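Local coordinates for protein alpha-toxin (Clostridium novyi, PDB 2VK9) that belongs to the large clostridial toxins and carries a catalytic domain with the GT-A fold of glycosyltransferases, at residues L368-S373 and N393-L398; N399-Q404 and N478-A483; L405-E410 and I491-D496. One frame throughout, in Å; residues are numbered along the deposited sequence.

Contact 1. Residues L368-S373 and N393-L398; sequences LEILLS and NDSLTL
The flat backbone carbonyls of L368 and E369 both receive donors from above their planes. T397 N stands 51° out of the plane of the L368 carbonyl and S395 OG 58° out of that of E369. The motif is an N-terminal helix cap: S395 is the N-cap of helix 396-422, and the chain just ahead of strand 371-376 lies across the first turn. T397 N binds L368 O at 3.2 Å, and T397 OG1 is modelled as a second donor to the same oxygen, too close for its length to be trusted. That hydroxyl is also hydrogen-bonded to T487 OG1, so it ties the turn to helix 477-488.

S395 OG works in both directions. With chi1 at 164°, opposite its own backbone N, it gives its proton to E369 O at 3.0 Å and takes a weak capping bond from L398 N at 3.4 Å. The carboxylate of E369 looks elsewhere, to S366 N and R91 NH1.

Apolar groups close both ends. I370 meets T397 at about a right angle, CG1 lying 3.7 Å from T397 CG2, while its other branch, CG2, comes to 4.2 Å from L398 CB. At the far end L368 and L396 lie side by side and point the same way, with L368 CD2 3.7 Å from L396 CD2.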
ATOM      1  N   LEU A 368     -14.427  -5.791 -12.254  1.00 30.50           N
ATOM      2  CA  LEU A 368     -13.281  -5.265 -12.978  1.00 30.33           C
ATOM      3  C   LEU A 368     -12.394  -4.388 -12.095  1.00 30.66           C
ATOM      4  O   LEU A 368     -11.199  -4.258 -12.362  1.00 30.91           O
ATOM      5  CB  LEU A 368     -13.753  -4.451 -14.184  1.00 30.25           C
ATOM      6  CG  LEU A 368     -14.500  -5.138 -15.342  1.00 29.80           C
ATOM      7  CD1 LEU A 368     -15.091  -4.091 -16.273  1.00 27.74           C
ATOM      8  CD2 LEU A 368     -13.606  -6.106 -16.113  1.00 28.61           C
ATOM      9  N   GLU A 369     -12.978  -3.800 -11.048  1.00 30.63           N
ATOM     10  CA  GLU A 369     -12.309  -2.781 -10.230  1.00 30.79           C
ATOM     11  C   GLU A 369     -11.893  -3.290  -8.836  1.00 30.38           C
ATOM     12  O   GLU A 369     -12.287  -4.369  -8.404  1.00 30.16           O
ATOM     13  CB  GLU A 369     -13.208  -1.525 -10.104  1.00 30.71           C
ATOM     14  CG  GLU A 369     -14.507  -1.730  -9.269  1.00 31.51           C
ATOM     15  CD  GLU A 369     -15.522  -0.545  -9.302  1.00 31.99           C
ATOM     16  OE1 GLU A 369     -15.163   0.592  -9.717  1.00 33.18           O
ATOM     17  OE2 GLU A 369     -16.697  -0.762  -8.895  1.00 32.04           O
ATOM     18  N   ILE A 370     -11.052  -2.511  -8.164  1.00 30.23           N
ATOM     19  CA  ILE A 370     -10.912  -2.575  -6.714  1.00 29.81           C
ATOM     20  C   ILE A 370     -11.239  -1.167  -6.279  1.00 30.23           C
ATOM     21  O   ILE A 370     -11.156  -0.239  -7.088  1.00 30.50           O
ATOM     22  CB  ILE A 370      -9.484  -2.966  -6.231  1.00 29.95           C
ATOM     23  CG1 ILE A 370      -8.437  -1.959  -6.713  1.00 28.64           C
ATOM     24  CG2 ILE A 370      -9.117  -4.395  -6.674  1.00 30.30           C
ATOM     25  CD1 ILE A 370      -7.040  -2.290  -6.278  1.00 28.85           C
ATOM     26  N   LEU A 371     -11.636  -0.987  -5.026  1.00 30.22           N
ATOM     27  CA  LEU A 371     -11.841   0.363  -4.533  1.00 30.43           C
ATOM     28  C   LEU A 371     -10.771   0.699  -3.514  1.00 30.80           C
ATOM     29  O   LEU A 371     -10.372  -0.149  -2.716  1.00 31.08           O
ATOM     30  CB  LEU A 371     -13.249   0.542  -3.987  1.00 30.23           C
ATOM     31  CG  LEU A 371     -14.341   0.297  -5.039  1.00 30.40           C
ATOM     32  CD1 LEU A 371     -15.725   0.384  -4.416  1.00 30.39           C
ATOM     33  CD2 LEU A 371     -14.225   1.233  -6.247  1.00 29.26           C
ATOM     34  N   LEU A 372     -10.295   1.932  -3.566  1.00 31.09           N
ATOM     35  CA  LEU A 372      -9.133   2.325  -2.802  1.00 31.97           C
ATOM     36  C   LEU A 372      -9.345   3.640  -2.114  1.00 32.73           C
ATOM     37  O   LEU A 372     -10.022   4.514  -2.639  1.00 32.53           O
ATOM     38  CB  LEU A 372      -7.931   2.466  -3.724  1.00 31.98           C
ATOM     39  CG  LEU A 372      -7.225   1.206  -4.176  1.00 31.79           C
ATOM     40  CD1 LEU A 372      -6.266   1.591  -5.267  1.00 31.41           C
ATOM     41  CD2 LEU A 372      -6.497   0.573  -2.992  1.00 32.00           C
ATOM     42  N   SER A 373      -8.749   3.779  -0.937  1.00 34.28           N
ATOM     43  CA  SER A 373      -8.731   5.053  -0.244  1.00 36.08           C
ATOM     44  C   SER A 373      -7.894   6.012  -1.069  1.00 37.70           C
ATOM     45  O   SER A 373      -6.908   5.611  -1.696  1.00 37.46           O
ATOM     46  CB  SER A 373      -8.146   4.904   1.154  1.00 35.67           C
ATOM     47  OG  SER A 373      -7.091   3.956   1.154  1.00 35.87           O
ATOM     48  N   ASN A 393     -12.491 -11.587  -4.564  1.00 22.46           N
ATOM     49  CA  ASN A 393     -11.248 -12.274  -4.946  1.00 23.66           C
ATOM     50  C   ASN A 393     -11.088 -12.547  -6.440  1.00 24.26           C
ATOM     51  O   ASN A 393      -9.976 -12.772  -6.919  1.00 24.62           O
ATOM     52  CB  ASN A 393     -10.934 -13.512  -4.093  1.00 23.92           C
ATOM     53  CG  ASN A 393     -12.019 -14.558  -4.128  1.00 24.26           C
ATOM     54  OD1 ASN A 393     -12.452 -15.004  -5.183  1.00 26.89           O
ATOM     55  ND2 ASN A 393     -12.432 -14.987  -2.962  1.00 24.57           N
ATOM     56  N   ASP A 394     -12.201 -12.507  -7.167  1.00 24.80           N
ATOM     57  CA  ASP A 394     -12.204 -12.824  -8.581  1.00 25.29           C
ATOM     58  C   ASP A 394     -12.115 -11.562  -9.427  1.00 25.50           C
ATOM     59  O   ASP A 394     -12.488 -11.567 -10.604  1.00 26.10           O
ATOM     60  CB  ASP A 394     -13.435 -13.666  -8.941  1.00 25.32           C
ATOM     61  CG  ASP A 394     -14.756 -12.897  -8.805  1.00 26.12           C
ATOM     62  OD1 ASP A 394     -14.789 -11.809  -8.181  1.00 26.28           O
ATOM     63  OD2 ASP A 394     -15.777 -13.402  -9.337  1.00 26.65           O
ATOM     64  N   SER A 395     -11.597 -10.494  -8.825  1.00 25.49           N
ATOM     65  CA  SER A 395     -11.464  -9.195  -9.483  1.00 25.63           C
ATOM     66  C   SER A 395     -10.286  -9.110 -10.453  1.00 25.75           C
ATOM     67  O   SER A 395      -9.186  -9.594 -10.175  1.00 25.97           O
ATOM     68  CB  SER A 395     -11.347  -8.084  -8.440  1.00 25.59           C
ATOM     69  OG  SER A 395     -10.856  -6.899  -9.029  1.00 26.24           O
ATOM     70  N   LEU A 396     -10.533  -8.467 -11.587  1.00 26.18           N
ATOM     71  CA  LEU A 396      -9.523  -8.246 -12.616  1.00 26.28           C
ATOM     72  C   LEU A 396      -8.390  -7.330 -12.142  1.00 26.19           C
ATOM     73  O   LEU A 396      -7.214  -7.664 -12.311  1.00 26.43           O
ATOM     74  CB  LEU A 396     -10.170  -7.686 -13.884  1.00 26.49           C
ATOM     75  CG  LEU A 396      -9.234  -7.344 -15.052  1.00 27.30           C
ATOM     76  CD1 LEU A 396      -8.762  -8.602 -15.793  1.00 28.60           C
ATOM     77  CD2 LEU A 396      -9.915  -6.383 -16.002  1.00 26.60           C
ATOM     78  N   THR A 397      -8.737  -6.185 -11.555  1.00 25.79           N
ATOM     79  CA  THR A 397      -7.719  -5.272 -11.021  1.00 25.71           C
ATOM     80  C   THR A 397      -6.874  -5.933  -9.922  1.00 25.82           C
ATOM     81  O   THR A 397      -5.687  -5.640  -9.797  1.00 25.80           O
ATOM     82  CB  THR A 397      -8.330  -3.947 -10.515  1.00 25.58           C
ATOM     83  OG1 THR A 397      -9.031  -3.307 -11.582  1.00 25.45           O
ATOM     84  CG2 THR A 397      -7.255  -3.004 -10.036  1.00 25.36           C
ATOM     85  N   LEU A 398      -7.486  -6.823  -9.140  1.00 25.93           N
ATOM     86  CA  LEU A 398      -6.763  -7.557  -8.116  1.00 25.90           C
ATOM     87  C   LEU A 398      -5.725  -8.482  -8.741  1.00 26.69           C
ATOM     88  O   LEU A 398      -4.592  -8.563  -8.261  1.00 26.68           O
ATOM     89  CB  LEU A 398      -7.714  -8.353  -7.225  1.00 25.92           C
ATOM     90  CG  LEU A 398      -7.096  -8.990  -5.964  1.00 24.97           C
ATOM     91  CD1 LEU A 398      -6.806  -7.951  -4.919  1.00 23.72           C
ATOM     92  CD2 LEU A 398      -8.004 -10.061  -5.389  1.00 25.35           C
TER

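Contact 2. Residues N399-Q404 and N478-A483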
ATOM      1  N   ASN A 399      -6.102  -9.178  -9.812  1.00 27.27           N
ATOM      2  CA  ASN A 399      -5.131 -10.000 -10.528  1.00 27.81           C
ATOM      3  C   ASN A 399      -4.003  -9.166 -11.106  1.00 27.45           C
ATOM      4  O   ASN A 399      -2.857  -9.613 -11.113  1.00 27.76           O
ATOM      5  CB  ASN A 399      -5.790 -10.866 -11.601  1.00 28.32           C
ATOM      6  CG  ASN A 399      -6.505 -12.088 -11.010  1.00 31.16           C
ATOM      7  OD1 ASN A 399      -7.622 -12.424 -11.425  1.00 34.24           O
ATOM      8  ND2 ASN A 399      -5.869 -12.751 -10.029  1.00 32.98           N
ATOM      9  N   ASN A 400      -4.326  -7.954 -11.556  1.00 26.71           N
ATOM     10  CA  ASN A 400      -3.318  -7.017 -12.017  1.00 26.47           C
ATOM     11  C   ASN A 400      -2.415  -6.532 -10.898  1.00 26.46           C
ATOM     12  O   ASN A 400      -1.218  -6.321 -11.111  1.00 26.69           O
ATOM     13  CB  ASN A 400      -3.959  -5.815 -12.694  1.00 26.65           C
ATOM     14  CG  ASN A 400      -4.547  -6.145 -14.042  1.00 26.81           C
ATOM     15  OD1 ASN A 400      -4.165  -7.131 -14.697  1.00 26.02           O
ATOM     16  ND2 ASN A 400      -5.490  -5.313 -14.476  1.00 26.89           N
ATOM     17  N   LEU A 401      -2.997  -6.349  -9.713  1.00 26.35           N
ATOM     18  CA  LEU A 401      -2.247  -6.005  -8.509  1.00 25.81           C
ATOM     19  C   LEU A 401      -1.234  -7.082  -8.125  1.00 25.99           C
ATOM     20  O   LEU A 401      -0.082  -6.764  -7.845  1.00 26.11           O
ATOM     21  CB  LEU A 401      -3.196  -5.738  -7.349  1.00 25.69           C
ATOM     22  CG  LEU A 401      -2.614  -5.148  -6.064  1.00 25.50           C
ATOM     23  CD1 LEU A 401      -2.007  -3.782  -6.321  1.00 24.85           C
ATOM     24  CD2 LEU A 401      -3.709  -5.062  -5.014  1.00 25.18           C
ATOM     25  N   ILE A 402      -1.660  -8.346  -8.129  1.00 26.09           N
ATOM     26  CA  ILE A 402      -0.778  -9.467  -7.774  1.00 26.31           C
ATOM     27  C   ILE A 402       0.315  -9.600  -8.817  1.00 27.10           C
ATOM     28  O   ILE A 402       1.464  -9.906  -8.491  1.00 27.02           O
ATOM     29  CB  ILE A 402      -1.544 -10.817  -7.661  1.00 26.02           C
ATOM     30  CG1 ILE A 402      -2.498 -10.806  -6.464  1.00 25.08           C
ATOM     31  CG2 ILE A 402      -0.571 -11.994  -7.558  1.00 25.08           C
ATOM     32  CD1 ILE A 402      -3.707 -11.701  -6.629  1.00 23.81           C
ATOM     33  N   SER A 403      -0.067  -9.355 -10.072  1.00 27.97           N
ATOM     34  CA  SER A 403       0.851  -9.346 -11.200  1.00 28.73           C
ATOM     35  C   SER A 403       1.895  -8.229 -11.048  1.00 28.98           C
ATOM     36  O   SER A 403       3.094  -8.489 -11.156  1.00 28.71           O
ATOM     37  CB  SER A 403       0.065  -9.199 -12.500  1.00 28.88           C
ATOM     38  OG  SER A 403       0.934  -9.100 -13.612  1.00 30.44           O
ATOM     39  N   GLN A 404       1.437  -7.006 -10.767  1.00 29.48           N
ATOM     40  CA  GLN A 404       2.340  -5.889 -10.476  1.00 30.24           C
ATOM     41  C   GLN A 404       3.365  -6.247  -9.405  1.00 30.59           C
ATOM     42  O   GLN A 404       4.569  -6.094  -9.615  1.00 30.74           O
ATOM     43  CB  GLN A 404       1.569  -4.654 -10.024  1.00 30.15           C
ATOM     44  CG  GLN A 404       0.940  -3.834 -11.132  1.00 32.28           C
ATOM     45  CD  GLN A 404       1.942  -3.066 -11.997  1.00 34.67           C
ATOM     46  OE1 GLN A 404       3.121  -2.913 -11.647  1.00 35.31           O
ATOM     47  NE2 GLN A 404       1.463  -2.573 -13.140  1.00 35.23           N
ATOM     48  N   ASN A 478       2.180   2.935  -5.069  1.00 34.31           N
ATOM     49  CA  ASN A 478       2.539   3.070  -6.487  1.00 33.65           C
ATOM     50  C   ASN A 478       2.145   1.861  -7.318  1.00 32.95           C
ATOM     51  O   ASN A 478       1.787   1.997  -8.482  1.00 33.19           O
ATOM     52  CB  ASN A 478       4.030   3.382  -6.670  1.00 33.87           C
ATOM     53  CG  ASN A 478       4.399   4.830  -6.282  1.00 34.32           C
ATOM     54  OD1 ASN A 478       3.540   5.648  -5.910  1.00 33.64           O
ATOM     55  ND2 ASN A 478       5.696   5.142  -6.371  1.00 34.58           N
ATOM     56  N   ILE A 479       2.193   0.680  -6.717  1.00 32.18           N
ATOM     57  CA  ILE A 479       1.826  -0.545  -7.424  1.00 31.42           C
ATOM     58  C   ILE A 479       0.300  -0.646  -7.602  1.00 31.18           C
ATOM     59  O   ILE A 479      -0.191  -1.377  -8.462  1.00 30.83           O
ATOM     60  CB  ILE A 479       2.408  -1.814  -6.729  1.00 31.21           C
ATOM     61  CG1 ILE A 479       1.491  -2.289  -5.585  1.00 31.33           C
ATOM     62  CG2 ILE A 479       3.807  -1.534  -6.207  1.00 30.21           C
ATOM     63  CD1 ILE A 479       1.757  -3.705  -5.100  1.00 31.30           C
ATOM     64  N   TYR A 480      -0.436   0.097  -6.779  1.00 31.08           N
ATOM     65  CA  TYR A 480      -1.894   0.123  -6.844  1.00 31.12           C
ATOM     66  C   TYR A 480      -2.357   1.020  -7.975  1.00 31.61           C
ATOM     67  O   TYR A 480      -3.271   0.656  -8.722  1.00 31.54           O
ATOM     68  CB  TYR A 480      -2.512   0.572  -5.511  1.00 30.69           C
ATOM     69  CG  TYR A 480      -2.430  -0.485  -4.438  1.00 29.89           C
ATOM     70  CD1 TYR A 480      -1.205  -0.826  -3.869  1.00 28.74           C
ATOM     71  CD2 TYR A 480      -3.565  -1.151  -3.996  1.00 28.87           C
ATOM     72  CE1 TYR A 480      -1.111  -1.786  -2.905  1.00 28.49           C
ATOM     73  CE2 TYR A 480      -3.474  -2.126  -3.008  1.00 28.74           C
ATOM     74  CZ  TYR A 480      -2.239  -2.435  -2.473  1.00 28.42           C
ATOM     75  OH  TYR A 480      -2.101  -3.398  -1.505  1.00 29.20           O
ATOM     76  N   SER A 481      -1.714   2.178  -8.108  1.00 31.92           N
ATOM     77  CA  SER A 481      -2.046   3.087  -9.188  1.00 32.89           C
ATOM     78  C   SER A 481      -1.572   2.544 -10.522  1.00 33.18           C
ATOM     79  O   SER A 481      -2.137   2.892 -11.554  1.00 33.80           O
ATOM     80  CB  SER A 481      -1.504   4.493  -8.943  1.00 32.66           C
ATOM     81  OG  SER A 481      -0.157   4.423  -8.567  1.00 34.27           O
ATOM     82  N   SER A 482      -0.568   1.675 -10.504  1.00 33.38           N
ATOM     83  CA  SER A 482      -0.138   1.006 -11.725  1.00 33.93           C
ATOM     84  C   SER A 482      -1.023  -0.189 -12.086  1.00 34.46           C
ATOM     85  O   SER A 482      -1.239  -0.473 -13.266  1.00 34.64           O
ATOM     86  CB  SER A 482       1.334   0.589 -11.650  1.00 33.98           C
ATOM     87  OG  SER A 482       2.194   1.719 -11.625  1.00 33.76           O
ATOM     88  N   ALA A 483      -1.527  -0.897 -11.076  1.00 34.97           N
ATOM     89  CA  ALA A 483      -2.451  -2.011 -11.311  1.00 35.31           C
ATOM     90  C   ALA A 483      -3.788  -1.475 -11.818  1.00 35.52           C
ATOM     91  O   ALA A 483      -4.480  -2.109 -12.608  1.00 35.24           O
ATOM     92  CB  ALA A 483      -2.640  -2.820 -10.047  1.00 35.36           C
TER
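L401 reaches from helix 399-404 over the ring of Y480, in a buried contact of the catalytic domain where the axes of segments 399-404 and 478-483 approach to 8.7 Å, with N-to-C directions 129° apart. Start at its CB, which rests 4.0 Å from A483 CB; that small methyl also touches the backbone of L401, at 3.6 Å from L401 CA, so the two helices come close here. CG lies opposite the backbone N (chi1 -170°), and from it the fork opens toward helix 478-483. CD1 sits almost exactly above the middle of the Y480 ring, 3.7 Å from the ring centroid and 6° off its normal: a CH-pi contact. The same methyl fills the corner beside I479, 3.9 Å from I479 CG1. CD2, the other prong, reaches the ring near its hydroxyl end, 3.6 Å from Y480 CE2.

One turn on, Q404 bends at chi2 and passes beside A483. Its CG runs past the backbone of I479 and A483, and its amide lies against S482, with Q404 NE2 3.5 Å from S482 CB. The polar end is held by others: OE1 takes a bond from R408 NE, and NE2 gives to T494 O and D486 OD2. N400 CB lies 3.7 Å from A483 O, and its amide ND2 is bonded to T487 OG1.

Most of the contact is hydrocarbon. The chemistry implies a helix pair that meets through methyls and one ring face, while the amides of N400 and Q404 bond to T487, D486, T494 and R408.

Contact 3. Residues L405-E410 and I491-D496; sequences LENRYE and IKNTFD
An ST turn at T494 lies in the loop that follows helix 477-488, and this loop lies against the middle of helix 396-422 with N407 and R408 facing it. T494 OG1 accepts from D496 N at 2.7 Å, closing the turn. N493, just before it, has a left-handed helical backbone. The backbone nitrogens of N493 and T494 are both bonded to the carboxylate of D486, so the end of the preceding helix holds the loop as well.

The first meeting is amide on amide. N407 has its CG opposite the backbone N (chi1 -177°), which carries its amide out toward the loop. There it stacks on the amide of N493, the two planes only 14° apart, with N407 OD1 3.5 Å from N493 ND2 and N407 CG 3.8 Å from N493 CG. N493 OD1 is turned to S403 OG, a bond consistent with the modelled orientation of this amide. The other end of the N407 amide looks to F495, its ND2 being 4.0 Å from F495 CZ.

R408 stretches out straight from CG to NE and slides past F495 in the opposite direction. F495 CD2 lies over one face of the guanidinium, toward its rim, 3.7 Å from R408 CZ; the planes are 53° apart, so this is a tilted contact rather than a parallel stack. R408 NE gives to Q404 OE1 and NH1 to F473 O, both outside the two segments. T494 O takes a hydrogen bond from Q404 NE2, and at the guanidinium edge, close to its plane, R408 NH2 gives the same oxygen a weak one at 3.4 Å.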
ATOM      1  N   LEU A 405       2.879  -6.723  -8.261  1.00 31.03           N
ATOM      2  CA  LEU A 405       3.743  -7.053  -7.134  1.00 31.61           C
ATOM      3  C   LEU A 405       4.777  -8.115  -7.520  1.00 31.97           C
ATOM      4  O   LEU A 405       5.962  -7.957  -7.220  1.00 31.81           O
ATOM      5  CB  LEU A 405       2.921  -7.507  -5.913  1.00 31.63           C
ATOM      6  CG  LEU A 405       3.683  -7.768  -4.602  1.00 31.61           C
ATOM      7  CD1 LEU A 405       3.938  -6.494  -3.846  1.00 32.18           C
ATOM      8  CD2 LEU A 405       2.922  -8.703  -3.703  1.00 32.67           C
ATOM      9  N   GLU A 406       4.321  -9.178  -8.190  1.00 32.26           N
ATOM     10  CA  GLU A 406       5.193 -10.276  -8.605  1.00 32.73           C
ATOM     11  C   GLU A 406       6.235  -9.797  -9.598  1.00 32.83           C
ATOM     12  O   GLU A 406       7.405 -10.171  -9.515  1.00 32.71           O
ATOM     13  CB  GLU A 406       4.382 -11.393  -9.242  1.00 32.84           C
ATOM     14  CG  GLU A 406       3.805 -12.399  -8.271  1.00 34.02           C
ATOM     15  CD  GLU A 406       2.790 -13.321  -8.930  1.00 36.24           C
ATOM     16  OE1 GLU A 406       2.593 -13.206 -10.163  1.00 37.69           O
ATOM     17  OE2 GLU A 406       2.184 -14.163  -8.219  1.00 37.11           O
ATOM     18  N   ASN A 407       5.792  -8.960 -10.531  1.00 33.05           N
ATOM     19  CA  ASN A 407       6.668  -8.383 -11.542  1.00 33.19           C
ATOM     20  C   ASN A 407       7.774  -7.516 -10.945  1.00 33.11           C
ATOM     21  O   ASN A 407       8.941  -7.674 -11.285  1.00 33.19           O
ATOM     22  CB  ASN A 407       5.848  -7.571 -12.544  1.00 33.32           C
ATOM     23  CG  ASN A 407       6.691  -7.000 -13.657  1.00 33.22           C
ATOM     24  OD1 ASN A 407       7.238  -7.735 -14.476  1.00 33.96           O
ATOM     25  ND2 ASN A 407       6.795  -5.681 -13.696  1.00 32.79           N
ATOM     26  N   ARG A 408       7.396  -6.609 -10.050  1.00 33.02           N
ATOM     27  CA  ARG A 408       8.348  -5.701  -9.428  1.00 32.98           C
ATOM     28  C   ARG A 408       9.335  -6.407  -8.518  1.00 33.28           C
ATOM     29  O   ARG A 408      10.496  -6.010  -8.441  1.00 33.58           O
ATOM     30  CB  ARG A 408       7.616  -4.611  -8.664  1.00 32.74           C
ATOM     31  CG  ARG A 408       6.992  -3.618  -9.586  1.00 32.36           C
ATOM     32  CD  ARG A 408       5.857  -2.918  -8.944  1.00 32.39           C
ATOM     33  NE  ARG A 408       5.118  -2.157  -9.940  1.00 32.88           N
ATOM     34  CZ  ARG A 408       5.166  -0.837 -10.068  1.00 32.56           C
ATOM     35  NH1 ARG A 408       5.910  -0.104  -9.242  1.00 31.87           N
ATOM     36  NH2 ARG A 408       4.453  -0.255 -11.019  1.00 32.41           N
ATOM     37  N   TYR A 409       8.874  -7.450  -7.836  1.00 33.52           N
ATOM     38  CA  TYR A 409       9.734  -8.203  -6.937  1.00 33.82           C
ATOM     39  C   TYR A 409      10.707  -9.085  -7.698  1.00 34.50           C
ATOM     40  O   TYR A 409      11.870  -9.181  -7.316  1.00 34.39           O
ATOM     41  CB  TYR A 409       8.923  -9.003  -5.904  1.00 33.65           C
ATOM     42  CG  TYR A 409       8.783  -8.272  -4.584  1.00 32.83           C
ATOM     43  CD1 TYR A 409       9.762  -8.394  -3.589  1.00 31.95           C
ATOM     44  CD2 TYR A 409       7.692  -7.429  -4.339  1.00 31.81           C
ATOM     45  CE1 TYR A 409       9.655  -7.706  -2.382  1.00 30.61           C
ATOM     46  CE2 TYR A 409       7.574  -6.740  -3.136  1.00 31.47           C
ATOM     47  CZ  TYR A 409       8.562  -6.888  -2.163  1.00 30.98           C
ATOM     48  OH  TYR A 409       8.448  -6.214  -0.977  1.00 30.37           O
ATOM     49  N   GLU A 410      10.241  -9.710  -8.781  1.00 35.51           N
ATOM     50  CA  GLU A 410      11.108 -10.568  -9.593  1.00 36.64           C
ATOM     51  C   GLU A 410      12.255  -9.780 -10.224  1.00 36.75           C
ATOM     52  O   GLU A 410      13.406 -10.209 -10.169  1.00 36.66           O
ATOM     53  CB  GLU A 410      10.318 -11.346 -10.645  1.00 36.79           C
ATOM     54  CG  GLU A 410       9.514 -12.540 -10.092  1.00 40.07           C
ATOM     55  CD  GLU A 410      10.281 -13.391  -9.053  1.00 44.50           C
ATOM     56  OE1 GLU A 410      11.175 -14.180  -9.452  1.00 46.55           O
ATOM     57  OE2 GLU A 410       9.980 -13.278  -7.835  1.00 45.29           O
ATOM     58  N   ILE A 491      -3.571  -2.717 -20.526  1.00 40.33           N
ATOM     59  CA  ILE A 491      -2.207  -3.237 -20.585  1.00 41.02           C
ATOM     60  C   ILE A 491      -1.885  -4.075 -19.340  1.00 41.60           C
ATOM     61  O   ILE A 491      -2.782  -4.387 -18.552  1.00 41.46           O
ATOM     62  CB  ILE A 491      -1.178  -2.102 -20.813  1.00 41.13           C
ATOM     63  CG1 ILE A 491      -1.258  -1.051 -19.693  1.00 41.12           C
ATOM     64  CG2 ILE A 491      -1.397  -1.478 -22.205  1.00 41.50           C
ATOM     65  CD1 ILE A 491      -0.515   0.259 -19.968  1.00 40.87           C
ATOM     66  N   LYS A 492      -0.617  -4.460 -19.185  1.00 42.24           N
ATOM     67  CA  LYS A 492      -0.180  -5.261 -18.035  1.00 42.98           C
ATOM     68  C   LYS A 492       1.239  -4.913 -17.612  1.00 42.93           C
ATOM     69  O   LYS A 492       2.092  -4.643 -18.456  1.00 43.49           O
ATOM     70  CB  LYS A 492      -0.307  -6.765 -18.316  1.00 43.08           C
ATOM     71  CG  LYS A 492       0.486  -7.288 -19.515  1.00 43.71           C
ATOM     72  CD  LYS A 492       0.029  -8.706 -19.917  1.00 44.07           C
ATOM     73  CE  LYS A 492       0.884  -9.292 -21.058  1.00 45.20           C
ATOM     74  NZ  LYS A 492       2.199  -9.828 -20.570  1.00 46.33           N
ATOM     75  N   ASN A 493       1.479  -4.912 -16.303  1.00 42.89           N
ATOM     76  CA  ASN A 493       2.806  -4.636 -15.735  1.00 42.78           C
ATOM     77  C   ASN A 493       3.396  -3.266 -16.063  1.00 42.93           C
ATOM     78  O   ASN A 493       4.619  -3.114 -16.078  1.00 43.11           O
ATOM     79  CB  ASN A 493       3.812  -5.726 -16.129  1.00 42.32           C
ATOM     80  CG  ASN A 493       3.436  -7.077 -15.593  1.00 41.90           C
ATOM     81  OD1 ASN A 493       2.552  -7.202 -14.750  1.00 40.84           O
ATOM     82  ND2 ASN A 493       4.107  -8.105 -16.078  1.00 42.29           N
ATOM     83  N   THR A 494       2.547  -2.273 -16.319  1.00 42.71           N
ATOM     84  CA  THR A 494       3.054  -0.931 -16.551  1.00 42.79           C
ATOM     85  C   THR A 494       3.603  -0.344 -15.262  1.00 43.12           C
ATOM     86  O   THR A 494       3.178  -0.724 -14.174  1.00 43.45           O
ATOM     87  CB  THR A 494       1.991   0.023 -17.128  1.00 42.75           C
ATOM     88  OG1 THR A 494       2.550   1.338 -17.223  1.00 42.33           O
ATOM     89  CG2 THR A 494       0.760   0.089 -16.243  1.00 42.25           C
ATOM     90  N   PHE A 495       4.546   0.579 -15.387  1.00 43.46           N
ATOM     91  CA  PHE A 495       4.991   1.354 -14.236  1.00 43.84           C
ATOM     92  C   PHE A 495       4.295   2.703 -14.244  1.00 44.54           C
ATOM     93  O   PHE A 495       4.579   3.562 -13.415  1.00 44.59           O
ATOM     94  CB  PHE A 495       6.514   1.529 -14.232  1.00 43.55           C
ATOM     95  CG  PHE A 495       7.272   0.238 -14.140  1.00 42.84           C
ATOM     96  CD1 PHE A 495       7.709  -0.410 -15.287  1.00 41.96           C
ATOM     97  CD2 PHE A 495       7.544  -0.337 -12.906  1.00 42.67           C
ATOM     98  CE1 PHE A 495       8.404  -1.614 -15.210  1.00 42.11           C
ATOM     99  CE2 PHE A 495       8.233  -1.540 -12.820  1.00 42.55           C
ATOM    100  CZ  PHE A 495       8.669  -2.178 -13.978  1.00 42.20           C
ATOM    101  N   ASP A 496       3.372   2.887 -15.181  1.00 45.46           N
ATOM    102  CA  ASP A 496       2.704   4.173 -15.314  1.00 46.69           C
ATOM    103  C   ASP A 496       1.583   4.366 -14.314  1.00 47.31           C
ATOM    104  O   ASP A 496       1.049   3.410 -13.761  1.00 47.22           O
ATOM    105  CB  ASP A 496       2.211   4.403 -16.744  1.00 46.88           C
ATOM    106  CG  ASP A 496       3.343   4.729 -17.698  1.00 47.32           C
ATOM    107  OD1 ASP A 496       4.191   5.592 -17.356  1.00 47.19           O
ATOM    108  OD2 ASP A 496       3.386   4.119 -18.786  1.00 47.84           O
TER

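In the fold
Along the chain, contact 1 closes first: it brings 393-398 back to 368-373 after the antiparallel strands 371-376 and 382-391. The helix that begins in contact 1, 396-422, runs on to supply the first segments of contacts 2 and 3 in turn. Their partners, 478-483 and 491-496, come in the same order, so the two loops cross. Contacts 1 and 2 lie about 10 Å apart, centre to centre, and touch through L372 and Y480; the centres of contacts 2 and 3 are about 7 Å apart. One helix thus joins the strand pair to helix 477-488 and to the loop after it, while contacts 1 and 3 do not touch.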